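Local coordinates for putative uncharacterized protein (Cricetid herpesvirus 2, PDB 4ZKQ) that binds chemokines and probably serves as a viral decoy receptor that keeps them from the receptors of the infected host, at residues A[38-43]-A[135-140]; A[51-56]-A[172-177]; A[57-62]-A[178-183]; A[71-76]-A[162-167]; A[91-96]-A[131-136]. All blocks are in the same frame, centred on the assembly; numbering follows the deposited sequence.

Contact 1: A[38-43]-A[135-140]; sequences LPIKLP and LFFAKF
L42 O, the carbonyl oxygen that this contact buries, meets a methyl group: CD1 of L135 lies 3.6 Å from it, and the oxygen has no polar partner in the model. The segment 38-43 is an irregular loop laid over one face of the large sheet of a beta-sandwich, running alongside strand 132-143 in the opposite direction, just before helix 44-51. Its grip is apolar, and F137 is the centrepiece. The F137 side chain takes the crowded position between its backbone N and carbonyl carbon (chi1 68°), which raises the ring from the strand into the loop. I40 covers one face as a CH-pi contact, CG1 standing 3.8 Å from the ring centroid and 25° off the normal. A branched isoleucine suits this place because it serves two neighbours: CG1 takes the ring, while CG2 reaches L135 CD1 at 4.1 Å. P39, which follows a cis peptide bond, brings CB to 3.6 Å from F137 CZ. Beyond the loop, I40 also packs on V91 of the next strand and on I47 of the helix. At the exposed end, L38 divides its methyls, CD2 lying 3.8 Å from F137 CE2 and CD1 3.8 Å from CD of the extended K139 chain.

Contact 2: A[51-56]-A[172-177]; sequences TCDKIT and SGAGVC
C52 and C177 are joined by a disulfide at the point where two parallel strands, 54-59 and 175-181, begin their pairing inside the large sheet of a beta-sandwich. Both sulfurs lie beside their own backbone N and anti to the carbonyl carbon (chi1 -68° for C52, -59° for C177), and this shared choice lets the SG atoms meet at 2.0 Å with a left-handed chi3 of -93°. The cystine, a short covalent cross-link, ties the end of helix 44-51 to strand 175-181.

Next to it, D53 works as a clamp. Its backbone N gives a hydrogen bond of 2.8 Å to G175 O, placed in the carbonyl plane on a lone pair, while its OD2 accepts one of 2.8 Å from G175 N through the anti lone pair. Its OD1 pairs with R29. G175 O also accepts from K54 N, a longer bond of 3.3 Å. Having no side chain, G175 can set its CA 3.7 Å from T51 O.

Further along, the regular parallel ladder takes over through C177 N to K54 O and T56 N to C177 O. The extended K54 chain carries NZ away to E384 and D78. T56 OG1, whose protein partner is K215 NZ, lies 2.7 Å from a water, and this water donates to C177 O at 2.8 Å.

Contact 3: A[57-62]-A[178-183]; sequences YGPLKF and SLWKAN
Backbone hydrogen bonds come first between 57-62 and 178-183. G58 uses both its polar groups: its N reaches L179 O at 3.0 Å, and its O accepts from K181 N at 3.0 Å. L60 N then bonds to K181 O at 2.9 Å, nearly straight at the hydrogen but approaching from above the carbonyl plane. P59, with no N-H to give, fits the position between these donors and adds a CA-H...O contact from its CA to K181 O.

Packing gathers round W180. Its CZ3 lies 3.9 Å from G58 CA, so the missing side chain at G58 gives the six-membered ring a place against the neighbouring strand. The carbonyl oxygen P59 O lies near the ring plane at its edge, 3.5 Å from W180 CE3. L60 sets its CB 4.0 Å from W180 CB. The large indole suits a buried site between layers, for it continues to L73 and P74 of the smaller sheet.

Water-mediated and outside polar links finish the account. One water donates to L60 O and accepts from N183 N, bridging the segments as they leave the ladder, and Y57 OH hydrogen-bonds D25. Such a ladder is that of parallel neighbours in a mixed sheet, here the larger layer of a beta-sandwich.

Contact 4: A[71-76]-A[162-167]; sequences AVLPLS and QEALIH
This is a face-to-face apolar contact between two sheets, in which L73 and P74 at the end of strand 68-74, and L75 just beyond it, rest on A164 and I166 of strand 161-169. The two strand segments are 9.3 Å apart at their axes, about twice the spacing of hydrogen-bonded neighbours, and run in roughly the same direction at 30° to each other. Apolar side chains fill most of the gap, with two backbone carbonyl oxygens among their neighbours.

I166 does most of the touching and uses both its branches. CG1 stands beside the backbone N (chi1 -66°) and the chain runs on extended, carrying CD1 across to L73 CB at 3.7 Å and to P74 O, also at 3.7 Å. The other branch, CG2, meets the residue just past the strand: L75 O at 3.7 Å and, at about a right angle between the side chains, L75 CD2 at 4.2 Å. A beta-branched residue suits the strand and here supplies two separate surfaces.

Contacts of this kind make the core of a beta-sandwich. Strand 68-74 belongs to the four-stranded layer, where L73 is hydrogen-bonded to A148 through the backbone, and strand 161-169 to the seven-stranded one, where I166 is hydrogen-bonded to S178. The alternation of a strand then sorts the residues: A164 and I166 point inward, whereas L165 turns to the opposite face and packs on helix 44-51.

A164 is small where L73 comes down on it, and its CB lies 4.3 Å from L73 CD1. The same leucine leans on W180 of the adjacent strand, and A164 and I166 both touch L90.

Contact 5: A[91-96]-A[131-136]; sequences VGKWEC and KMQRLF
G92 and F136 face each other as a hydrogen-bonded antiparallel pair, gripped twice by their backbones: G92 N reaches F136 O at 2.8 Å and F136 N reaches G92 O at 2.9 Å. The phenylalanine ring folds back over its partner. With CG between backbone N and carbonyl carbon (chi1 62°), one ring face comes to lie above G92 CA, which is 3.7 Å from the centroid and 19° off the normal, a CH-pi contact. Glycine suits the spot because the ring occupies the place above its CA.

Around this pair, W94 N bonds to R134 O at 2.8 Å, and W94 CB stands at the edge of the F136 ring, 4.2 Å from CD2. On the other face of the sheet, L135 sends CD2 to within 3.8 Å of K93 CA, while its CD1 meets V91 CG1 at 4.1 Å. The leucine thus lies along the neighbouring strand.

Farther out, charged ends settle at the border of the sheet. The bent K93 chain brings NZ to E95 OE1 in a salt bridge of 2.7 Å within its own segment. R134 leads its guanidinium group away to E104 and T123. The W94 ring is set edge-to-face against F121, and the strand end is fastened beyond by the C96-C160 disulfide. An aromatic ring laid over a cross-strand glycine is the motif known as aromatic rescue of glycine, here between antiparallel neighbours of the large beta-sandwich sheet.

Overall arrangement
From the N terminus, the loop 38-43 opens contact 1, which closes at strand 132-143 and crosses contacts 2, 3 and 4. After helix 44-51, contacts 2 and 3 start in turn on strand 54-59 and close, also in turn, on strand 175-181, so they cross each other while building one continuous parallel ladder. Contact 4 starts at strand 68-74 and closes at strand 161-169, within the loops of both, and joins the smaller sheet to the larger. Contact 5 is innermost of these, lying inside contacts 2, 3 and 4; it ends on the stretch that contact 1 uses, sharing L135 and F136. Hydrogen bonds through strand 161-169 link contact 4 to contacts 3 and 5.

Contact 1: A[38-43]-A[135-140]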
# COMPACT_ATOMS: atom_id res chain seq x y z
N LEU A 38 20.09 -3.15 -3.13
CA LEU A 38 20.72 -1.95 -2.55
C LEU A 38 22.24 -2.08 -2.53
O LEU A 38 22.76 -3.17 -2.28
CB LEU A 38 20.20 -1.69 -1.13
CG LEU A 38 18.70 -1.54 -0.94
CD1 LEU A 38 18.38 -1.21 0.51
CD2 LEU A 38 18.17 -0.47 -1.87
N PRO A 39 22.95 -0.98 -2.78
CA PRO A 39 22.37 0.34 -3.04
C PRO A 39 21.74 0.41 -4.43
O PRO A 39 22.12 -0.35 -5.32
CB PRO A 39 23.57 1.28 -2.93
CG PRO A 39 24.73 0.44 -3.35
CD PRO A 39 24.43 -0.94 -2.83
N ILE A 40 20.79 1.32 -4.60
CA ILE A 40 20.11 1.49 -5.88
C ILE A 40 21.11 1.74 -7.00
O ILE A 40 22.00 2.58 -6.88
CB ILE A 40 19.12 2.66 -5.82
CG1 ILE A 40 18.05 2.40 -4.75
CG2 ILE A 40 18.48 2.89 -7.21
CD1 ILE A 40 17.18 1.17 -5.03
N LYS A 41 20.95 1.00 -8.10
CA LYS A 41 21.83 1.15 -9.26
C LYS A 41 21.02 1.19 -10.56
O LYS A 41 21.58 1.06 -11.65
CB LYS A 41 22.84 0.01 -9.31
CG LYS A 41 22.21 -1.38 -9.36
CD LYS A 41 23.24 -2.49 -9.24
CE LYS A 41 22.57 -3.85 -9.09
NZ LYS A 41 23.51 -4.98 -9.37
N LEU A 42 19.71 1.37 -10.43
CA LEU A 42 18.80 1.41 -11.58
C LEU A 42 17.97 2.68 -11.55
O LEU A 42 17.66 3.20 -10.48
CB LEU A 42 17.86 0.20 -11.57
CG LEU A 42 18.46 -1.20 -11.76
CD1 LEU A 42 17.37 -2.24 -11.60
CD2 LEU A 42 19.12 -1.32 -13.12
N PRO A 43 17.60 3.20 -12.73
CA PRO A 43 16.66 4.32 -12.71
C PRO A 43 15.29 3.88 -12.20
O PRO A 43 14.99 2.69 -12.22
CB PRO A 43 16.59 4.75 -14.18
CG PRO A 43 17.00 3.56 -14.96
CD PRO A 43 18.00 2.83 -14.10
N LEU A 135 19.76 10.10 -7.55
CA LEU A 135 18.67 9.53 -6.76
C LEU A 135 19.03 9.44 -5.28
O LEU A 135 20.20 9.28 -4.94
CB LEU A 135 18.31 8.13 -7.26
CG LEU A 135 17.94 7.98 -8.74
CD1 LEU A 135 17.71 6.52 -9.06
CD2 LEU A 135 16.72 8.81 -9.08
N PHE A 136 18.02 9.52 -4.42
CA PHE A 136 18.21 9.20 -3.01
C PHE A 136 17.28 8.05 -2.62
O PHE A 136 16.23 7.87 -3.23
CB PHE A 136 17.96 10.43 -2.12
CG PHE A 136 16.56 11.00 -2.20
CD1 PHE A 136 15.56 10.52 -1.36
CD2 PHE A 136 16.26 12.03 -3.07
CE1 PHE A 136 14.28 11.06 -1.42
CE2 PHE A 136 14.99 12.56 -3.14
CZ PHE A 136 14.00 12.08 -2.31
N PHE A 137 17.67 7.27 -1.63
CA PHE A 137 16.81 6.18 -1.18
C PHE A 137 16.94 5.84 0.30
O PHE A 137 17.91 6.21 0.97
CB PHE A 137 17.09 4.92 -2.02
CG PHE A 137 18.44 4.31 -1.79
CD1 PHE A 137 19.53 4.71 -2.54
CD2 PHE A 137 18.62 3.31 -0.84
CE1 PHE A 137 20.78 4.14 -2.34
CE2 PHE A 137 19.87 2.74 -0.64
CZ PHE A 137 20.95 3.16 -1.39
N ALA A 138 15.93 5.14 0.80
CA ALA A 138 15.91 4.67 2.18
C ALA A 138 15.00 3.46 2.27
O ALA A 138 14.00 3.38 1.55
CB ALA A 138 15.43 5.75 3.13
N LYS A 139 15.35 2.54 3.15
CA LYS A 139 14.58 1.32 3.34
C LYS A 139 13.87 1.34 4.69
O LYS A 139 14.45 1.74 5.69
CB LYS A 139 15.50 0.10 3.23
CG LYS A 139 14.80 -1.22 3.36
CD LYS A 139 15.75 -2.35 2.99
CE LYS A 139 15.19 -3.70 3.38
NZ LYS A 139 16.23 -4.76 3.29
N PHE A 140 12.61 0.91 4.69
CA PHE A 140 11.78 0.93 5.90
C PHE A 140 11.17 -0.44 6.13
O PHE A 140 11.03 -1.23 5.20
CB PHE A 140 10.66 1.97 5.80
CG PHE A 140 11.14 3.34 5.44
CD1 PHE A 140 11.98 4.03 6.30
CD2 PHE A 140 10.74 3.95 4.26
CE1 PHE A 140 12.43 5.29 5.98
CE2 PHE A 140 11.19 5.22 3.94
CZ PHE A 140 12.03 5.90 4.80

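Contact 2: A[51-56]-A[172-177]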
# COMPACT_ATOMS: atom_id res chain seq x y z
N THR A 51 10.23 -4.84 -10.66
CA THR A 51 9.82 -5.30 -9.32
C THR A 51 8.40 -4.91 -8.87
O THR A 51 7.96 -5.36 -7.81
CB THR A 51 10.81 -4.79 -8.25
OG1 THR A 51 10.72 -3.36 -8.13
CG2 THR A 51 12.24 -5.18 -8.63
N CYS A 52 7.70 -4.10 -9.65
CA CYS A 52 6.34 -3.69 -9.30
C CYS A 52 5.27 -4.54 -9.98
O CYS A 52 5.38 -4.84 -11.16
CB CYS A 52 6.12 -2.22 -9.66
SG CYS A 52 7.08 -1.05 -8.65
N ASP A 53 4.23 -4.91 -9.23
CA ASP A 53 3.10 -5.66 -9.76
C ASP A 53 1.90 -4.74 -9.95
O ASP A 53 0.96 -5.06 -10.67
CB ASP A 53 2.76 -6.83 -8.84
CG ASP A 53 3.91 -7.81 -8.72
OD1 ASP A 53 4.25 -8.44 -9.75
OD2 ASP A 53 4.50 -7.94 -7.62
N LYS A 54 1.96 -3.58 -9.31
CA LYS A 54 0.90 -2.61 -9.36
C LYS A 54 1.50 -1.24 -9.06
O LYS A 54 2.45 -1.15 -8.30
CB LYS A 54 -0.20 -2.98 -8.36
CG LYS A 54 -1.06 -1.84 -7.87
CD LYS A 54 -2.16 -2.36 -6.94
CE LYS A 54 -2.71 -1.25 -6.08
NZ LYS A 54 -3.95 -1.65 -5.38
N ILE A 55 0.95 -0.19 -9.66
CA ILE A 55 1.44 1.15 -9.38
C ILE A 55 0.30 2.18 -9.31
O ILE A 55 -0.62 2.17 -10.11
CB ILE A 55 2.48 1.58 -10.42
CG1 ILE A 55 3.15 2.89 -9.99
CG2 ILE A 55 1.86 1.70 -11.81
CD1 ILE A 55 4.43 3.18 -10.74
N THR A 56 0.39 3.04 -8.30
CA THR A 56 -0.56 4.12 -8.09
C THR A 56 0.15 5.42 -8.40
O THR A 56 1.29 5.62 -7.98
CB THR A 56 -1.09 4.13 -6.64
OG1 THR A 56 -1.92 2.98 -6.43
CG2 THR A 56 -1.90 5.40 -6.34
N SER A 172 2.95 -10.99 1.05
CA SER A 172 2.74 -11.90 -0.07
C SER A 172 3.93 -11.97 -1.03
O SER A 172 4.08 -12.94 -1.76
CB SER A 172 1.53 -11.46 -0.88
OG SER A 172 1.81 -10.24 -1.53
N GLY A 173 4.75 -10.92 -1.03
CA GLY A 173 5.79 -10.77 -2.03
C GLY A 173 5.39 -9.82 -3.15
O GLY A 173 6.22 -9.44 -3.98
N ALA A 174 4.12 -9.43 -3.19
CA ALA A 174 3.64 -8.51 -4.21
C ALA A 174 4.35 -7.16 -4.08
O ALA A 174 4.55 -6.65 -2.98
CB ALA A 174 2.14 -8.33 -4.11
N GLY A 175 4.73 -6.59 -5.22
CA GLY A 175 5.32 -5.27 -5.26
C GLY A 175 4.27 -4.22 -5.52
O GLY A 175 3.83 -4.02 -6.65
N VAL A 176 3.85 -3.54 -4.45
CA VAL A 176 2.82 -2.53 -4.54
C VAL A 176 3.47 -1.15 -4.50
O VAL A 176 3.99 -0.73 -3.48
CB VAL A 176 1.80 -2.68 -3.42
CG1 VAL A 176 0.74 -1.61 -3.52
CG2 VAL A 176 1.16 -4.05 -3.50
N CYS A 177 3.43 -0.47 -5.64
CA CYS A 177 4.23 0.73 -5.80
C CYS A 177 3.40 1.99 -5.93
O CYS A 177 2.22 1.96 -6.29
CB CYS A 177 5.13 0.57 -7.02
SG CYS A 177 6.22 -0.85 -6.82
O HOH W 1 8.14 -7.12 -5.47
O HOH W 2 -0.32 0.99 -5.61

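Contact 3: A[57-62]-A[178-183]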
# COMPACT_ATOMS: atom_id res chain seq x y z
N TYR A 57 -0.51 6.29 -9.16
CA TYR A 57 0.05 7.59 -9.52
C TYR A 57 -0.57 8.69 -8.67
O TYR A 57 -1.78 8.67 -8.40
CB TYR A 57 -0.18 7.89 -11.00
CG TYR A 57 0.26 6.80 -11.94
CD1 TYR A 57 1.58 6.72 -12.36
CD2 TYR A 57 -0.64 5.85 -12.41
CE1 TYR A 57 1.99 5.72 -13.23
CE2 TYR A 57 -0.24 4.85 -13.27
CZ TYR A 57 1.08 4.79 -13.68
OH TYR A 57 1.49 3.80 -14.55
N GLY A 58 0.24 9.65 -8.24
CA GLY A 58 -0.28 10.77 -7.47
C GLY A 58 0.64 11.97 -7.46
O GLY A 58 1.72 11.95 -8.05
N PRO A 59 0.21 13.06 -6.80
CA PRO A 59 0.96 14.30 -6.72
C PRO A 59 1.90 14.34 -5.52
O PRO A 59 1.48 14.00 -4.41
CB PRO A 59 -0.14 15.35 -6.57
CG PRO A 59 -1.17 14.65 -5.74
CD PRO A 59 -1.11 13.18 -6.14
N LEU A 60 3.14 14.77 -5.73
CA LEU A 60 4.06 15.02 -4.63
C LEU A 60 3.84 16.43 -4.10
O LEU A 60 4.09 17.40 -4.81
CB LEU A 60 5.51 14.85 -5.09
CG LEU A 60 6.59 15.07 -4.03
CD1 LEU A 60 6.40 14.17 -2.81
CD2 LEU A 60 7.95 14.84 -4.66
N LYS A 61 3.35 16.53 -2.87
CA LYS A 61 3.05 17.82 -2.26
C LYS A 61 3.80 18.03 -0.94
O LYS A 61 3.97 17.10 -0.16
CB LYS A 61 1.56 17.95 -1.99
CG LYS A 61 0.70 17.96 -3.23
CD LYS A 61 -0.76 18.12 -2.88
CE LYS A 61 -1.59 18.33 -4.14
NZ LYS A 61 -3.03 18.54 -3.83
N PHE A 62 4.20 19.28 -0.71
CA PHE A 62 4.87 19.67 0.53
C PHE A 62 4.08 20.75 1.27
O PHE A 62 3.46 21.61 0.64
CB PHE A 62 6.27 20.19 0.25
CG PHE A 62 7.24 19.13 -0.20
CD1 PHE A 62 7.31 18.76 -1.53
CD2 PHE A 62 8.09 18.53 0.71
CE1 PHE A 62 8.20 17.79 -1.94
CE2 PHE A 62 8.99 17.56 0.30
CZ PHE A 62 9.04 17.19 -1.03
N SER A 178 4.02 3.12 -5.63
CA SER A 178 3.37 4.40 -5.82
C SER A 178 4.39 5.40 -6.34
O SER A 178 5.54 5.42 -5.90
CB SER A 178 2.73 4.89 -4.53
OG SER A 178 3.69 5.01 -3.50
N LEU A 179 3.96 6.22 -7.29
CA LEU A 179 4.83 7.21 -7.91
C LEU A 179 4.22 8.59 -7.73
O LEU A 179 3.16 8.89 -8.28
CB LEU A 179 5.05 6.89 -9.39
CG LEU A 179 6.10 7.75 -10.11
CD1 LEU A 179 7.45 7.61 -9.43
CD2 LEU A 179 6.18 7.31 -11.56
N TRP A 180 4.90 9.40 -6.92
CA TRP A 180 4.43 10.73 -6.55
C TRP A 180 5.28 11.75 -7.28
O TRP A 180 6.46 11.90 -6.99
CB TRP A 180 4.54 10.94 -5.03
CG TRP A 180 3.91 9.83 -4.29
CD1 TRP A 180 4.51 8.70 -3.84
CD2 TRP A 180 2.53 9.72 -3.94
NE1 TRP A 180 3.60 7.88 -3.23
CE2 TRP A 180 2.37 8.49 -3.27
CE3 TRP A 180 1.41 10.54 -4.12
CZ2 TRP A 180 1.14 8.05 -2.79
CZ3 TRP A 180 0.19 10.11 -3.63
CH2 TRP A 180 0.07 8.88 -2.98
N LYS A 181 4.67 12.44 -8.25
CA LYS A 181 5.39 13.41 -9.07
C LYS A 181 4.98 14.83 -8.73
O LYS A 181 3.81 15.12 -8.48
CB LYS A 181 5.13 13.16 -10.56
CG LYS A 181 5.59 11.81 -11.06
CD LYS A 181 5.54 11.77 -12.59
CE LYS A 181 5.45 10.35 -13.09
NZ LYS A 181 4.04 9.85 -13.18
N ALA A 182 5.96 15.72 -8.72
CA ALA A 182 5.68 17.13 -8.55
C ALA A 182 4.88 17.58 -9.78
O ALA A 182 5.22 17.23 -10.90
CB ALA A 182 6.95 17.94 -8.41
N ASN A 183 3.81 18.33 -9.54
CA ASN A 183 2.94 18.79 -10.62
C ASN A 183 2.29 17.66 -11.43
O ASN A 183 1.96 17.84 -12.60
CB ASN A 183 3.71 19.72 -11.57
CG ASN A 183 4.13 21.01 -10.90
OD1 ASN A 183 3.38 21.58 -10.11
ND2 ASN A 183 5.34 21.48 -11.20
O HOH W 3 2.40 18.40 -6.83

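Contact 4: A[71-76]-A[162-167]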
# COMPACT_ATOMS: atom_id res chain seq x y z
N ALA A 71 6.71 16.51 3.23
CA ALA A 71 5.79 15.61 2.52
C ALA A 71 5.55 14.37 3.36
O ALA A 71 6.46 13.86 4.01
CB ALA A 71 6.34 15.24 1.16
N VAL A 72 4.31 13.89 3.35
CA VAL A 72 3.92 12.72 4.12
C VAL A 72 3.27 11.73 3.17
O VAL A 72 2.18 11.96 2.66
CB VAL A 72 2.94 13.09 5.25
CG1 VAL A 72 2.51 11.85 6.02
CG2 VAL A 72 3.60 14.10 6.20
N LEU A 73 3.97 10.62 2.93
CA LEU A 73 3.54 9.64 1.94
C LEU A 73 3.16 8.31 2.61
O LEU A 73 3.86 7.83 3.50
CB LEU A 73 4.65 9.41 0.92
CG LEU A 73 5.13 10.66 0.19
CD1 LEU A 73 6.34 10.34 -0.65
CD2 LEU A 73 4.02 11.23 -0.69
N PRO A 74 2.04 7.71 2.18
CA PRO A 74 1.71 6.39 2.71
C PRO A 74 2.59 5.32 2.09
O PRO A 74 2.86 5.42 0.89
CB PRO A 74 0.25 6.21 2.30
CG PRO A 74 0.16 6.96 1.01
CD PRO A 74 1.07 8.15 1.17
N LEU A 75 3.02 4.33 2.85
CA LEU A 75 3.82 3.26 2.26
C LEU A 75 2.94 2.42 1.34
O LEU A 75 3.43 1.85 0.37
CB LEU A 75 4.50 2.41 3.34
CG LEU A 75 5.58 3.13 4.17
CD1 LEU A 75 6.41 2.12 4.94
CD2 LEU A 75 6.51 4.01 3.33
N SER A 76 1.64 2.37 1.63
CA SER A 76 0.66 1.82 0.69
C SER A 76 -0.60 2.69 0.69
O SER A 76 -1.16 2.93 1.75
CB SER A 76 0.32 0.37 1.07
OG SER A 76 -0.67 -0.17 0.20
N GLN A 162 11.89 15.95 -7.84
CA GLN A 162 10.99 15.84 -8.99
C GLN A 162 9.91 14.78 -8.79
O GLN A 162 8.77 14.96 -9.22
CB GLN A 162 11.77 15.50 -10.25
CG GLN A 162 12.35 16.71 -10.97
CD GLN A 162 13.49 17.33 -10.21
OE1 GLN A 162 14.15 16.67 -9.40
NE2 GLN A 162 13.75 18.61 -10.46
N GLU A 163 10.29 13.67 -8.19
CA GLU A 163 9.34 12.59 -7.94
C GLU A 163 9.87 11.65 -6.87
O GLU A 163 11.08 11.61 -6.61
CB GLU A 163 9.07 11.81 -9.23
CG GLU A 163 10.24 10.99 -9.69
CD GLU A 163 9.98 10.24 -10.98
OE1 GLU A 163 9.09 10.66 -11.74
OE2 GLU A 163 10.66 9.23 -11.22
N ALA A 164 8.96 10.89 -6.27
CA ALA A 164 9.34 9.87 -5.31
C ALA A 164 8.57 8.58 -5.57
O ALA A 164 7.34 8.56 -5.63
CB ALA A 164 9.10 10.36 -3.90
N LEU A 165 9.34 7.51 -5.73
CA LEU A 165 8.82 6.16 -5.82
C LEU A 165 8.83 5.51 -4.45
O LEU A 165 9.83 5.59 -3.74
CB LEU A 165 9.67 5.32 -6.78
CG LEU A 165 9.42 3.81 -6.79
CD1 LEU A 165 8.05 3.48 -7.38
CD2 LEU A 165 10.53 3.09 -7.55
N ILE A 166 7.72 4.87 -4.09
CA ILE A 166 7.71 3.95 -2.97
C ILE A 166 7.38 2.57 -3.49
O ILE A 166 6.35 2.36 -4.14
CB ILE A 166 6.73 4.37 -1.87
CG1 ILE A 166 7.19 5.69 -1.25
CG2 ILE A 166 6.62 3.28 -0.80
CD1 ILE A 166 6.20 6.32 -0.33
N HIS A 167 8.28 1.64 -3.24
CA HIS A 167 8.06 0.24 -3.52
C HIS A 167 7.77 -0.42 -2.19
O HIS A 167 8.61 -0.39 -1.30
CB HIS A 167 9.29 -0.40 -4.18
CG HIS A 167 9.11 -1.84 -4.51
ND1 HIS A 167 9.15 -2.83 -3.54
CD2 HIS A 167 8.86 -2.47 -5.67
CE1 HIS A 167 8.95 -4.00 -4.11
NE2 HIS A 167 8.77 -3.81 -5.41

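Contact 5: A[91-96]-A[131-136]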
# COMPACT_ATOMS: atom_id res chain seq x y z
N VAL A 91 12.52 5.74 -3.22
CA VAL A 91 13.53 6.20 -4.18
C VAL A 91 13.08 7.50 -4.81
O VAL A 91 12.05 7.55 -5.48
CB VAL A 91 13.78 5.17 -5.28
CG1 VAL A 91 14.90 5.63 -6.21
CG2 VAL A 91 14.08 3.82 -4.69
N GLY A 92 13.86 8.56 -4.59
CA GLY A 92 13.49 9.88 -5.06
C GLY A 92 14.50 10.44 -6.03
O GLY A 92 15.69 10.12 -5.96
N LYS A 93 14.02 11.26 -6.96
CA LYS A 93 14.88 11.92 -7.91
C LYS A 93 15.22 13.32 -7.42
O LYS A 93 14.33 14.11 -7.10
CB LYS A 93 14.23 11.99 -9.29
CG LYS A 93 15.04 12.81 -10.27
CD LYS A 93 14.90 12.30 -11.69
CE LYS A 93 15.69 13.16 -12.65
NZ LYS A 93 15.19 14.57 -12.67
N TRP A 94 16.52 13.61 -7.35
CA TRP A 94 17.03 14.88 -6.84
C TRP A 94 17.61 15.70 -7.98
O TRP A 94 18.53 15.27 -8.66
CB TRP A 94 18.10 14.63 -5.77
CG TRP A 94 18.64 15.88 -5.15
CD1 TRP A 94 19.77 16.55 -5.50
CD2 TRP A 94 18.06 16.61 -4.05
NE1 TRP A 94 19.94 17.65 -4.69
CE2 TRP A 94 18.91 17.71 -3.80
CE3 TRP A 94 16.92 16.44 -3.27
CZ2 TRP A 94 18.64 18.64 -2.80
CZ3 TRP A 94 16.66 17.36 -2.27
CH2 TRP A 94 17.52 18.45 -2.04
N GLU A 95 17.06 16.89 -8.20
CA GLU A 95 17.59 17.79 -9.22
C GLU A 95 17.12 19.20 -8.92
O GLU A 95 15.97 19.55 -9.15
CB GLU A 95 17.15 17.35 -10.62
CG GLU A 95 17.77 18.17 -11.74
CD GLU A 95 17.65 17.50 -13.10
OE1 GLU A 95 17.11 16.38 -13.18
OE2 GLU A 95 18.09 18.11 -14.10
N CYS A 96 18.02 19.99 -8.36
CA CYS A 96 17.72 21.36 -7.97
C CYS A 96 17.82 22.28 -9.18
O CYS A 96 18.79 22.20 -9.94
CB CYS A 96 18.69 21.83 -6.89
SG CYS A 96 18.37 21.16 -5.26
N LYS A 131 20.77 9.53 -20.08
CA LYS A 131 21.07 10.62 -19.16
C LYS A 131 21.44 10.13 -17.77
O LYS A 131 21.00 9.06 -17.33
CB LYS A 131 19.87 11.56 -19.07
N MET A 132 22.27 10.91 -17.08
CA MET A 132 22.61 10.64 -15.69
C MET A 132 21.49 11.12 -14.78
O MET A 132 20.78 12.07 -15.11
CB MET A 132 23.92 11.33 -15.31
CG MET A 132 25.15 10.83 -16.06
SD MET A 132 25.47 9.08 -15.77
CE MET A 132 25.21 8.43 -17.41
N GLN A 133 21.32 10.45 -13.65
CA GLN A 133 20.30 10.83 -12.67
C GLN A 133 20.82 10.71 -11.25
O GLN A 133 21.49 9.74 -10.91
CB GLN A 133 19.05 9.98 -12.83
CG GLN A 133 18.40 10.09 -14.20
CD GLN A 133 17.09 9.32 -14.27
OE1 GLN A 133 16.96 8.25 -13.68
NE2 GLN A 133 16.12 9.87 -14.98
N ARG A 134 20.51 11.71 -10.45
CA ARG A 134 20.83 11.70 -9.03
C ARG A 134 19.61 11.22 -8.25
O ARG A 134 18.55 11.85 -8.29
CB ARG A 134 21.26 13.10 -8.58
CG ARG A 134 21.94 13.15 -7.23
CD ARG A 134 23.33 12.52 -7.29
NE ARG A 134 24.05 12.74 -6.04
CZ ARG A 134 25.03 11.97 -5.57
NH1 ARG A 134 25.43 10.90 -6.25
NH2 ARG A 134 25.60 12.27 -4.42
N LEU A 135 19.76 10.10 -7.55
CA LEU A 135 18.67 9.53 -6.76
C LEU A 135 19.03 9.44 -5.28
O LEU A 135 20.20 9.28 -4.94
CB LEU A 135 18.31 8.13 -7.26
CG LEU A 135 17.94 7.98 -8.74
CD1 LEU A 135 17.71 6.52 -9.06
CD2 LEU A 135 16.72 8.81 -9.08
N PHE A 136 18.02 9.52 -4.42
CA PHE A 136 18.21 9.20 -3.01
C PHE A 136 17.28 8.05 -2.62
O PHE A 136 16.23 7.87 -3.23
CB PHE A 136 17.96 10.43 -2.12
CG PHE A 136 16.56 11.00 -2.20
CD1 PHE A 136 15.56 10.52 -1.36
CD2 PHE A 136 16.26 12.03 -3.07
CE1 PHE A 136 14.28 11.06 -1.42
CE2 PHE A 136 14.99 12.56 -3.14
CZ PHE A 136 14.00 12.08 -2.31
O HOH W 4 19.02 13.70 -10.92